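PDB 2NQL: Isomerase/lactonizing enzyme from Agrobacterium fabrum str. C58, which belongs to the mandelate racemase/muconate lactonizing enzyme family of the enolase superfamily and carries a bound sodium ion in its barrel domain. Local coordinates for residues A[251-254]-A[255-259]; A[273-276]-A[277-281]. All blocks are in the same frame, centred on the assembly; numbering follows the deposited sequence.

Contact 1 of 2, residues A[251-254]-A[255-259]; sequences LEKV and SKNTD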
# COMPACT_ATOMS: atom_id res chain seq x y z
N LEU A 251 -8.04 -3.52 -17.74
CA LEU A 251 -9.40 -3.15 -17.32
C LEU A 251 -10.06 -2.23 -18.34
O LEU A 251 -11.24 -2.41 -18.69
CB LEU A 251 -9.38 -2.49 -15.93
CG LEU A 251 -10.75 -2.11 -15.32
CD1 LEU A 251 -11.62 -3.35 -15.11
CD2 LEU A 251 -10.55 -1.38 -14.02
N GLU A 252 -9.29 -1.25 -18.83
CA GLU A 252 -9.74 -0.38 -19.91
C GLU A 252 -10.20 -1.18 -21.13
O GLU A 252 -11.31 -0.97 -21.63
CB GLU A 252 -8.66 0.63 -20.30
CG GLU A 252 -9.03 1.49 -21.51
CD GLU A 252 -8.08 2.66 -21.74
OE1 GLU A 252 -7.08 2.83 -21.00
OE2 GLU A 252 -8.34 3.43 -22.68
N LYS A 253 -9.36 -2.09 -21.59
CA LYS A 253 -9.68 -2.93 -22.73
C LYS A 253 -10.95 -3.76 -22.51
O LYS A 253 -11.82 -3.79 -23.38
CB LYS A 253 -8.49 -3.82 -23.12
CG LYS A 253 -8.84 -4.81 -24.25
CD LYS A 253 -7.62 -5.46 -24.87
CE LYS A 253 -8.04 -6.32 -26.05
NZ LYS A 253 -6.88 -6.72 -26.87
N VAL A 254 -11.07 -4.41 -21.35
CA VAL A 254 -12.25 -5.23 -21.06
C VAL A 254 -13.51 -4.37 -21.09
O VAL A 254 -14.50 -4.73 -21.75
CB VAL A 254 -12.15 -6.00 -19.70
CG1 VAL A 254 -13.50 -6.64 -19.34
CG2 VAL A 254 -11.11 -7.08 -19.78
N SER A 255 -13.44 -3.21 -20.43
CA SER A 255 -14.61 -2.37 -20.18
C SER A 255 -15.14 -1.68 -21.44
O SER A 255 -16.30 -1.29 -21.50
CB SER A 255 -14.30 -1.32 -19.11
OG SER A 255 -13.50 -0.27 -19.63
N LYS A 256 -14.27 -1.52 -22.43
CA LYS A 256 -14.63 -0.87 -23.68
C LYS A 256 -15.04 -1.84 -24.77
O LYS A 256 -15.42 -1.43 -25.86
CB LYS A 256 -13.49 0.03 -24.14
CG LYS A 256 -13.42 1.30 -23.34
CD LYS A 256 -12.28 2.19 -23.77
CE LYS A 256 -12.46 3.56 -23.17
NZ LYS A 256 -11.25 4.38 -23.35
N ASN A 257 -14.97 -3.14 -24.47
CA ASN A 257 -15.21 -4.18 -25.47
C ASN A 257 -16.28 -5.18 -25.07
O ASN A 257 -16.45 -6.22 -25.72
CB ASN A 257 -13.90 -4.90 -25.83
CG ASN A 257 -13.00 -4.04 -26.70
OD1 ASN A 257 -12.00 -3.48 -26.24
ND2 ASN A 257 -13.36 -3.92 -27.98
N THR A 258 -16.99 -4.86 -23.99
CA THR A 258 -18.24 -5.54 -23.64
C THR A 258 -19.25 -4.53 -23.14
O THR A 258 -18.88 -3.49 -22.60
CB THR A 258 -18.03 -6.69 -22.62
OG1 THR A 258 -19.28 -7.35 -22.39
CG2 THR A 258 -17.46 -6.18 -21.28
N ASP A 259 -20.53 -4.84 -23.36
CA ASP A 259 -21.64 -4.03 -22.87
C ASP A 259 -22.08 -4.49 -21.48
O ASP A 259 -22.82 -3.78 -20.80
CB ASP A 259 -22.84 -4.10 -23.83
CG ASP A 259 -22.56 -3.45 -25.17
OD1 ASP A 259 -22.32 -2.22 -25.20
OD2 ASP A 259 -22.58 -4.17 -26.19
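Lys256 reaches back one turn to Glu252 where helix 248-255 runs out, an i to i+4 salt bridge on an outer helix of the enolase-type barrel domain. Lys256 CB and CG both lie 3.5 Å from Glu252 O, the carbonyl that takes the Lys256 backbone N-H. Lys256 CD then passes 4.0 Å from Glu252 CG, and Lys256 CE leads to Lys256 NZ, which stands 3.1 Å from Glu252 OE2. Both chains are extended beyond CG. With CG beside its own backbone N (chi1 -76°), the lysine is sent back along the helix, and NZ meets OE2 on its anti side, 33° out of the carboxylate plane. The other oxygen, Glu252 OE1, pairs with Arg280, leaving the carboxylate between two cations. Glu252 O is gripped twice, by Lys256 N and by Ser255 OG, both on the same face of its plane; the serine hydroxyl also accepts a bond from the backbone N of Arg282. Val254 packs inward on helix 221-231 and Ile262, and Lys253 forms a salt bridge with Glu222. Asn257 N donates to Val254 O from above the carbonyl plane, and the methyl CG2 of Thr258 comes to 3.3 Å from that same Val254 O.

Contact 2 of 2, residues A[273-276]-A[277-281]; sequences DMRA and RIERC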
# COMPACT_ATOMS: atom_id res chain seq x y z
N ASP A 273 -7.47 5.92 -5.77
CA ASP A 273 -7.53 4.65 -6.49
C ASP A 273 -8.64 4.63 -7.51
O ASP A 273 -8.47 4.10 -8.60
CB ASP A 273 -7.69 3.49 -5.50
CG ASP A 273 -6.56 3.45 -4.51
OD1 ASP A 273 -5.42 3.70 -4.96
OD2 ASP A 273 -6.77 3.18 -3.32
N MET A 274 -9.80 5.17 -7.13
CA MET A 274 -10.93 5.24 -8.04
C MET A 274 -10.62 6.13 -9.25
O MET A 274 -10.88 5.72 -10.39
CB MET A 274 -12.17 5.75 -7.32
CG MET A 274 -13.39 5.82 -8.21
SD MET A 274 -14.85 6.04 -7.22
CE MET A 274 -16.07 6.31 -8.50
N ARG A 275 -10.07 7.31 -8.98
CA ARG A 275 -9.67 8.26 -10.04
C ARG A 275 -8.78 7.67 -11.11
O ARG A 275 -8.99 7.90 -12.29
CB ARG A 275 -8.99 9.50 -9.44
CG ARG A 275 -9.87 10.33 -8.56
CD ARG A 275 -9.21 11.61 -8.06
NE ARG A 275 -10.05 12.25 -7.04
CZ ARG A 275 -11.12 13.00 -7.28
NH1 ARG A 275 -11.52 13.25 -8.53
NH2 ARG A 275 -11.81 13.51 -6.27
N ALA A 276 -7.79 6.87 -10.70
CA ALA A 276 -6.91 6.17 -11.64
C ALA A 276 -7.64 5.24 -12.61
O ALA A 276 -7.21 5.08 -13.76
CB ALA A 276 -5.82 5.42 -10.88
N ARG A 277 -8.76 4.66 -12.18
CA ARG A 277 -9.52 3.76 -13.07
C ARG A 277 -10.57 4.47 -13.91
O ARG A 277 -10.69 4.19 -15.10
CB ARG A 277 -10.16 2.58 -12.31
CG ARG A 277 -9.22 1.42 -12.06
CD ARG A 277 -8.51 1.61 -10.75
NE ARG A 277 -7.45 0.65 -10.49
CZ ARG A 277 -6.49 0.84 -9.59
NH1 ARG A 277 -6.46 1.97 -8.89
NH2 ARG A 277 -5.56 -0.09 -9.41
N ILE A 278 -11.32 5.39 -13.31
CA ILE A 278 -12.45 5.97 -14.03
C ILE A 278 -12.00 7.01 -15.06
O ILE A 278 -12.72 7.26 -16.03
CB ILE A 278 -13.56 6.49 -13.08
CG1 ILE A 278 -13.12 7.76 -12.34
CG2 ILE A 278 -14.01 5.35 -12.11
CD1 ILE A 278 -14.23 8.48 -11.62
N GLU A 279 -10.81 7.57 -14.87
CA GLU A 279 -10.19 8.46 -15.86
C GLU A 279 -9.80 7.76 -17.17
O GLU A 279 -9.64 8.40 -18.20
CB GLU A 279 -9.02 9.26 -15.23
CG GLU A 279 -9.48 10.38 -14.25
CD GLU A 279 -8.41 10.89 -13.26
OE1 GLU A 279 -7.25 10.40 -13.27
OE2 GLU A 279 -8.74 11.78 -12.44
N ARG A 280 -9.69 6.43 -17.12
CA ARG A 280 -9.32 5.60 -18.27
C ARG A 280 -10.35 4.56 -18.72
O ARG A 280 -10.40 4.22 -19.90
CB ARG A 280 -7.99 4.90 -17.99
CG ARG A 280 -6.77 5.82 -17.99
CD ARG A 280 -5.51 5.04 -17.64
NE ARG A 280 -5.16 4.05 -18.66
CZ ARG A 280 -4.03 3.35 -18.69
NH1 ARG A 280 -3.11 3.52 -17.74
NH2 ARG A 280 -3.82 2.47 -19.66
N CYS A 281 -11.14 4.01 -17.78
CA CYS A 281 -12.00 2.83 -18.05
C CYS A 281 -13.49 3.18 -17.98
O CYS A 281 -13.85 4.24 -17.46
CB CYS A 281 -11.71 1.68 -17.08
SG CYS A 281 -9.97 1.38 -16.70
O HOH W 1 -4.21 2.74 -7.26
O HOH W 2 -11.54 11.62 -11.57
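Arg277 folds back along helix 271-278, within a beta-alpha-beta unit of the barrel, and lays the edge of its guanidinium against the backbone carbonyl of Asp273. The bend at chi2 (90°) brings Arg277 CD to 3.3 Å from Asp273 O and lets Arg277 NH1 donate to that oxygen at 2.9 Å; the acceptor lies only 9° out of the guanidinium plane. A water at the same edge takes a bond from Arg277 NH1 and gives one to Asp273 OD1, linking two opposite charges that do not touch directly. Thr245 O holds Arg277 NH2, so three attachments fix the guanidinium's rotation: Asp273 O and the water on NH1, Thr245 O on NH2. Asp273 OD2 receives the backbone N-H groups of Arg269 and Thr270. On another side of the helix Met274 and Ile278 cross at an angle, CG to CG2 4.0 Å, and both pack on helix 295-308. Glu279 N donates to Arg275 O at 3.2 Å; Glu279 OE1 forms a salt bridge with Arg280 of the second subunit. Arg275 NE is bonded to His271. Glu279 OE2 lies 3.8 Å from Arg275 CB and takes a bond from a second water, which Arg275 NH1 holds weakly at 3.4 Å.

In the fold
Contact 1 closes before contact 2 opens, and their centres lie 13 Å apart in the same barrel domain. Helix 248-255, strand 262-264, helix 271-278 and strand 285-286 follow in sequence, the two strands parallel neighbours in the barrel sheet, with contact 1 at the C-terminal end of the first helix and contact 2 along most of the second and into the loop after it. The helices touch through Leu251 CD2 and Arg277 CG, 3.7 Å apart, and Glu252 OE1 meets Arg280 NE, just after the second helix, at 3.3 Å in a salt bridge. Arg280 also pairs with Glu279 of the second subunit, so a chain of charges runs from Lys256 through Glu252 to the dimer interface.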